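PDB 6DFL: lipopolysaccharide core heptose(I) kinase WaaP from Pseudomonas aeruginosa, which phosphorylates the first heptose of the inner core of lipopolysaccharide with ATP and magnesium, and also autophosphorylates on tyrosine. Local coordinates for residues A[158-172]-A[184-198]. Residues are numbered along the deposited sequence; the frame is centred on the assembly and turned at random.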
loop_
_atom_site.group_PDB
_atom_site.type_symbol
_atom_site.label_atom_id
_atom_site.label_comp_id
_atom_site.label_asym_id
_atom_site.label_seq_id
_atom_site.Cartn_x
_atom_site.Cartn_y
_atom_site.Cartn_z
ATOM N N GLY A 158 5.014 9.706 -10.793
ATOM C CA GLY A 158 6.443 9.731 -11.057
ATOM C C GLY A 158 7.349 9.348 -9.894
ATOM O O GLY A 158 8.577 9.508 -10.005
ATOM N N VAL A 159 6.792 8.820 -8.807
ATOM C CA VAL A 159 7.556 8.450 -7.622
ATOM C C VAL A 159 7.522 6.941 -7.473
ATOM O O VAL A 159 6.438 6.351 -7.401
ATOM C CB VAL A 159 6.993 9.113 -6.360
ATOM C CG1 VAL A 159 7.645 8.501 -5.130
ATOM C CG2 VAL A 159 7.235 10.588 -6.400
ATOM N N ASN A 160 8.693 6.315 -7.413
ATOM C CA ASN A 160 8.793 4.940 -6.956
ATOM C C ASN A 160 9.445 4.911 -5.569
ATOM O O ASN A 160 10.401 5.645 -5.287
ATOM C CB ASN A 160 9.556 4.049 -7.949
ATOM C CG ASN A 160 10.994 4.461 -8.127
ATOM O OD1 ASN A 160 11.263 5.473 -8.761
ATOM N ND2 ASN A 160 11.941 3.666 -7.577
ATOM N N HIS A 161 8.904 4.069 -4.698
ATOM C CA HIS A 161 9.243 4.156 -3.290
ATOM C C HIS A 161 10.655 3.672 -3.024
ATOM O O HIS A 161 11.456 4.407 -2.453
ATOM C CB HIS A 161 8.263 3.353 -2.457
ATOM C CG HIS A 161 8.290 3.721 -1.022
ATOM N ND1 HIS A 161 7.180 4.181 -0.350
ATOM C CD2 HIS A 161 9.312 3.745 -0.136
ATOM C CE1 HIS A 161 7.513 4.443 0.902
ATOM N NE2 HIS A 161 8.801 4.196 1.056
ATOM N N ARG A 162 10.950 2.438 -3.432
ATOM C CA ARG A 162 12.212 1.715 -3.264
ATOM C C ARG A 162 12.250 0.975 -1.937
ATOM O O ARG A 162 12.979 -0.003 -1.798
ATOM C CB ARG A 162 13.424 2.618 -3.393
ATOM C CG ARG A 162 13.719 2.968 -4.805
ATOM C CD ARG A 162 15.154 3.297 -4.974
ATOM N NE ARG A 162 15.953 2.082 -5.133
ATOM C CZ ARG A 162 17.256 2.083 -5.390
ATOM N NH1 ARG A 162 17.895 3.239 -5.509
ATOM N NH2 ARG A 162 17.901 0.939 -5.556
ATOM N N ASP A 163 11.433 1.394 -0.982
ATOM C CA ASP A 163 11.161 0.643 0.232
ATOM C C ASP A 163 9.663 0.529 0.465
ATOM O O ASP A 163 9.129 0.910 1.514
ATOM C CB ASP A 163 11.871 1.321 1.391
ATOM C CG ASP A 163 13.365 1.250 1.241
ATOM O OD1 ASP A 163 13.886 0.120 1.203
ATOM O OD2 ASP A 163 14.001 2.305 1.111
ATOM N N CYS A 164 8.966 -0.015 -0.536
ATOM C CA CYS A 164 7.512 -0.107 -0.539
ATOM C C CYS A 164 7.088 -1.362 0.213
ATOM O O CYS A 164 6.948 -2.446 -0.353
ATOM C CB CYS A 164 6.999 -0.109 -1.969
ATOM S SG CYS A 164 5.326 0.402 -2.050
ATOM N N TYR A 165 6.932 -1.227 1.523
ATOM C CA TYR A 165 6.506 -2.328 2.368
ATOM C C TYR A 165 5.306 -1.871 3.163
ATOM O O TYR A 165 5.119 -0.673 3.401
ATOM C CB TYR A 165 7.594 -2.786 3.353
ATOM C CG TYR A 165 8.981 -2.692 2.817
ATOM C CD1 TYR A 165 9.349 -3.376 1.669
ATOM C CD2 TYR A 165 9.960 -1.939 3.484
ATOM C CE1 TYR A 165 10.657 -3.298 1.171
ATOM C CE2 TYR A 165 11.276 -1.863 3.005
ATOM C CZ TYR A 165 11.613 -2.546 1.851
ATOM O OH TYR A 165 12.888 -2.465 1.354
ATOM N N ILE A 166 4.521 -2.843 3.631
ATOM C CA ILE A 166 3.361 -2.468 4.426
ATOM C C ILE A 166 3.766 -1.712 5.682
ATOM O O ILE A 166 3.013 -0.864 6.160
ATOM C CB ILE A 166 2.474 -3.691 4.729
ATOM C CG1 ILE A 166 3.266 -4.850 5.323
ATOM C CG2 ILE A 166 1.787 -4.145 3.442
ATOM C CD1 ILE A 166 2.396 -6.009 5.776
ATOM N N CYS A 167 4.976 -1.946 6.217
ATOM C CA CYS A 167 5.305 -1.190 7.421
ATOM C C CYS A 167 5.488 0.298 7.129
ATOM O O CYS A 167 5.370 1.115 8.044
ATOM C CB CYS A 167 6.530 -1.775 8.141
ATOM S SG CYS A 167 8.080 -1.935 7.264
ATOM N N HIS A 168 5.723 0.689 5.876
ATOM C CA HIS A 168 5.863 2.103 5.564
ATOM C C HIS A 168 4.545 2.757 5.204
ATOM O O HIS A 168 4.540 3.841 4.602
ATOM C CB HIS A 168 6.892 2.300 4.463
ATOM C CG HIS A 168 8.278 2.010 4.922
ATOM N ND1 HIS A 168 9.214 1.390 4.127
ATOM C CD2 HIS A 168 8.875 2.208 6.127
ATOM C CE1 HIS A 168 10.338 1.242 4.808
ATOM N NE2 HIS A 168 10.160 1.739 6.020
ATOM N N PHE A 169 3.430 2.138 5.577
ATOM C CA PHE A 169 2.113 2.748 5.440
ATOM C C PHE A 169 1.515 2.886 6.831
ATOM O O PHE A 169 1.399 1.892 7.556
ATOM C CB PHE A 169 1.212 1.916 4.526
ATOM C CG PHE A 169 1.648 1.932 3.108
ATOM C CD1 PHE A 169 1.096 2.855 2.210
ATOM C CD2 PHE A 169 2.622 1.060 2.659
ATOM C CE1 PHE A 169 1.510 2.898 0.917
ATOM C CE2 PHE A 169 3.047 1.102 1.343
ATOM C CZ PHE A 169 2.482 2.026 0.476
ATOM N N LEU A 170 1.153 4.110 7.203
ATOM C CA LEU A 170 0.623 4.389 8.526
ATOM C C LEU A 170 -0.897 4.442 8.468
ATOM O O LEU A 170 -1.482 5.186 7.666
ATOM C CB LEU A 170 1.202 5.692 9.062
ATOM C CG LEU A 170 2.716 5.596 9.330
ATOM C CD1 LEU A 170 3.182 6.686 10.271
ATOM C CD2 LEU A 170 3.110 4.210 9.850
ATOM N N LEU A 171 -1.533 3.621 9.290
ATOM C CA LEU A 171 -2.956 3.750 9.546
ATOM C C LEU A 171 -3.155 4.746 10.681
ATOM O O LEU A 171 -2.462 4.684 11.706
ATOM C CB LEU A 171 -3.545 2.390 9.899
ATOM C CG LEU A 171 -4.965 2.415 10.421
ATOM C CD1 LEU A 171 -5.978 2.691 9.292
ATOM C CD2 LEU A 171 -5.234 1.087 11.070
ATOM N N HIS A 172 -4.083 5.679 10.501
ATOM C CA HIS A 172 -4.240 6.768 11.457
ATOM C C HIS A 172 -5.223 6.374 12.549
ATOM O O HIS A 172 -6.375 6.043 12.262
ATOM C CB HIS A 172 -4.684 8.040 10.750
ATOM C CG HIS A 172 -3.559 8.760 10.081
ATOM N ND1 HIS A 172 -2.757 9.661 10.747
ATOM C CD2 HIS A 172 -3.074 8.685 8.819
ATOM C CE1 HIS A 172 -1.840 10.126 9.920
ATOM N NE2 HIS A 172 -2.013 9.553 8.742
ATOM N N LEU A 184 -4.726 6.502 5.431
ATOM C CA LEU A 184 -3.363 6.024 5.398
ATOM C C LEU A 184 -2.419 7.183 5.104
ATOM O O LEU A 184 -2.828 8.224 4.587
ATOM C CB LEU A 184 -3.198 4.919 4.354
ATOM C CG LEU A 184 -4.019 3.658 4.624
ATOM C CD1 LEU A 184 -3.711 2.578 3.617
ATOM C CD2 LEU A 184 -3.795 3.141 6.044
ATOM N N SER A 185 -1.155 7.016 5.508
ATOM C CA SER A 185 -0.057 7.845 5.037
ATOM C C SER A 185 1.105 6.933 4.683
ATOM O O SER A 185 1.395 5.974 5.411
ATOM C CB SER A 185 0.386 8.860 6.081
ATOM O OG SER A 185 -0.686 9.681 6.470
ATOM N N VAL A 186 1.747 7.211 3.567
ATOM C CA VAL A 186 2.978 6.515 3.222
ATOM C C VAL A 186 4.147 7.277 3.838
ATOM O O VAL A 186 4.178 8.513 3.823
ATOM C CB VAL A 186 3.133 6.383 1.697
ATOM C CG1 VAL A 186 3.054 7.763 1.015
ATOM C CG2 VAL A 186 4.453 5.657 1.350
ATOM N N ILE A 187 5.101 6.543 4.402
ATOM C CA ILE A 187 6.255 7.197 5.003
ATOM C C ILE A 187 7.511 6.571 4.438
ATOM O O ILE A 187 7.446 5.801 3.473
ATOM C CB ILE A 187 6.238 7.089 6.535
ATOM C CG1 ILE A 187 6.341 5.613 6.937
ATOM C CG2 ILE A 187 4.986 7.737 7.103
ATOM C CD1 ILE A 187 6.788 5.373 8.365
ATOM N N ASP A 188 8.640 6.860 5.095
ATOM C CA ASP A 188 10.003 6.554 4.699
ATOM C C ASP A 188 10.263 6.632 3.214
ATOM O O ASP A 188 10.214 5.611 2.521
ATOM C CB ASP A 188 10.435 5.169 5.129
ATOM C CG ASP A 188 11.858 4.884 4.686
ATOM O OD1 ASP A 188 12.704 5.793 4.842
ATOM O OD2 ASP A 188 12.133 3.801 4.143
ATOM N N LEU A 189 10.606 7.815 2.721
ATOM C CA LEU A 189 10.905 7.977 1.309
ATOM C C LEU A 189 12.385 8.269 1.093
ATOM O O LEU A 189 12.758 8.902 0.100
ATOM C CB LEU A 189 10.004 9.068 0.734
ATOM C CG LEU A 189 8.529 8.655 0.837
ATOM C CD1 LEU A 189 7.591 9.827 0.855
ATOM C CD2 LEU A 189 8.183 7.754 -0.317
ATOM N N HIS A 190 13.238 7.798 2.004
ATOM C CA HIS A 190 14.610 8.300 2.050
ATOM C C HIS A 190 15.394 7.930 0.796
ATOM O O HIS A 190 16.303 8.670 0.403
ATOM C CB HIS A 190 15.313 7.788 3.314
ATOM C CG HIS A 190 15.733 6.361 3.218
ATOM N ND1 HIS A 190 14.835 5.316 3.283
ATOM C CD2 HIS A 190 16.942 5.806 2.990
ATOM C CE1 HIS A 190 15.477 4.174 3.118
ATOM N NE2 HIS A 190 16.758 4.444 2.944
ATOM N N ARG A 191 15.031 6.818 0.146
ATOM C CA ARG A 191 15.552 6.366 -1.144
ATOM C C ARG A 191 14.583 6.566 -2.321
ATOM O O ARG A 191 14.807 5.987 -3.388
ATOM C CB ARG A 191 15.872 4.873 -1.102
ATOM C CG ARG A 191 16.993 4.456 -0.220
ATOM C CD ARG A 191 17.520 3.119 -0.709
ATOM N NE ARG A 191 16.566 2.032 -0.537
ATOM C CZ ARG A 191 16.732 0.819 -1.049
ATOM N NH1 ARG A 191 17.806 0.548 -1.778
ATOM N NH2 ARG A 191 15.815 -0.115 -0.840
ATOM N N ALA A 192 13.494 7.302 -2.144
ATOM C CA ALA A 192 12.518 7.411 -3.210
ATOM C C ALA A 192 13.072 8.202 -4.386
ATOM O O ALA A 192 13.737 9.233 -4.224
ATOM C CB ALA A 192 11.229 8.076 -2.707
ATOM N N GLN A 193 12.740 7.731 -5.582
ATOM C CA GLN A 193 13.120 8.379 -6.825
ATOM C C GLN A 193 11.922 9.074 -7.462
ATOM O O GLN A 193 10.847 8.469 -7.636
ATOM C CB GLN A 193 13.712 7.363 -7.781
ATOM C CG GLN A 193 14.897 6.690 -7.191
ATOM C CD GLN A 193 15.412 5.623 -8.091
ATOM O OE1 GLN A 193 14.657 5.072 -8.915
ATOM N NE2 GLN A 193 16.703 5.308 -7.960
ATOM N N THR A 194 12.135 10.334 -7.840
ATOM C CA THR A 194 11.095 11.193 -8.367
ATOM C C THR A 194 11.443 11.579 -9.788
ATOM O O THR A 194 12.495 12.193 -10.026
ATOM C CB THR A 194 10.957 12.441 -7.518
ATOM O OG1 THR A 194 10.799 12.048 -6.157
ATOM C CG2 THR A 194 9.781 13.289 -7.983
ATOM N N ARG A 195 10.546 11.246 -10.715
ATOM C CA ARG A 195 10.711 11.567 -12.119
ATOM C C ARG A 195 9.403 12.115 -12.633
ATOM O O ARG A 195 8.415 12.223 -11.896
ATOM C CB ARG A 195 11.135 10.339 -12.924
ATOM C CG ARG A 195 12.367 9.635 -12.415
ATOM C CD ARG A 195 12.508 8.318 -13.127
ATOM N NE ARG A 195 13.776 7.675 -12.813
ATOM C CZ ARG A 195 13.936 6.718 -11.902
ATOM N NH1 ARG A 195 12.898 6.282 -11.202
ATOM N NH2 ARG A 195 15.147 6.195 -11.703
ATOM N N ASP A 196 9.379 12.440 -13.915
ATOM C CA ASP A 196 8.075 12.769 -14.457
ATOM C C ASP A 196 7.284 11.521 -14.804
ATOM O O ASP A 196 6.056 11.552 -14.724
ATOM C CB ASP A 196 8.203 13.709 -15.650
ATOM C CG ASP A 196 8.265 15.183 -15.218
ATOM O OD1 ASP A 196 7.929 15.502 -14.034
ATOM O OD2 ASP A 196 8.637 16.025 -16.074
ATOM N N ALA A 197 7.959 10.411 -15.105
ATOM C CA ALA A 197 7.308 9.118 -15.271
ATOM C C ALA A 197 8.170 8.041 -14.637
ATOM O O ALA A 197 9.374 7.988 -14.887
ATOM C CB ALA A 197 7.082 8.777 -16.746
ATOM N N THR A 198 7.543 7.164 -13.880
ATOM C CA THR A 198 8.168 6.038 -13.204
ATOM C C THR A 198 8.411 4.878 -14.159
ATOM O O THR A 198 7.451 4.239 -14.607
ATOM C CB THR A 198 7.281 5.577 -12.053
ATOM O OG1 THR A 198 6.840 6.739 -11.332
ATOM C CG2 THR A 198 8.045 4.633 -11.147
#
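Arg-191 reaches across to Asp-163, the active-site aspartate by similarity, and stacks on Arg-162. Its CB, CG and CD run along Asp-163 OD2, CB also 4.0 Å from Arg-162 CB, before a bend at chi3 (-67°) turns the guanidinium side-on to the carboxylate. NE gives a straight bond to Asp-163 OD2 (3.1 Å, 172°), and NH2 meets Asp-163 OD1 at 2.8 Å from above the carboxylate plane; this two-point salt bridge restricts rotation of the acid. NH1 lies over the Arg-162 guanidinium, the two planes 24° apart. Asp-163 OD1 also accepts a weak bond from Tyr-165 OH, and its backbone O takes His-168 ND1. The His-168 ring carries Asp-188 CB over one face, 3.6 Å from the centroid. His-161 presents its edge to the backbone of Ile-187 and Asp-188, while Leu-189 CD2 covers one face and Asp-163 O the other. Antiparallel pairs flank this centre: Asn-160 with Gln-193, and Leu-170 with Ser-185, whose OG hydrogen-bonds His-172 NE2 (2.6 Å). In the loop between strands 159-160 and 169-172, His-161, Arg-162 and Asp-163 form the HRD of a kinase-type catalytic loop, facing Asp-188, whose Asp-Leu-His probably stands where other kinases have DFG.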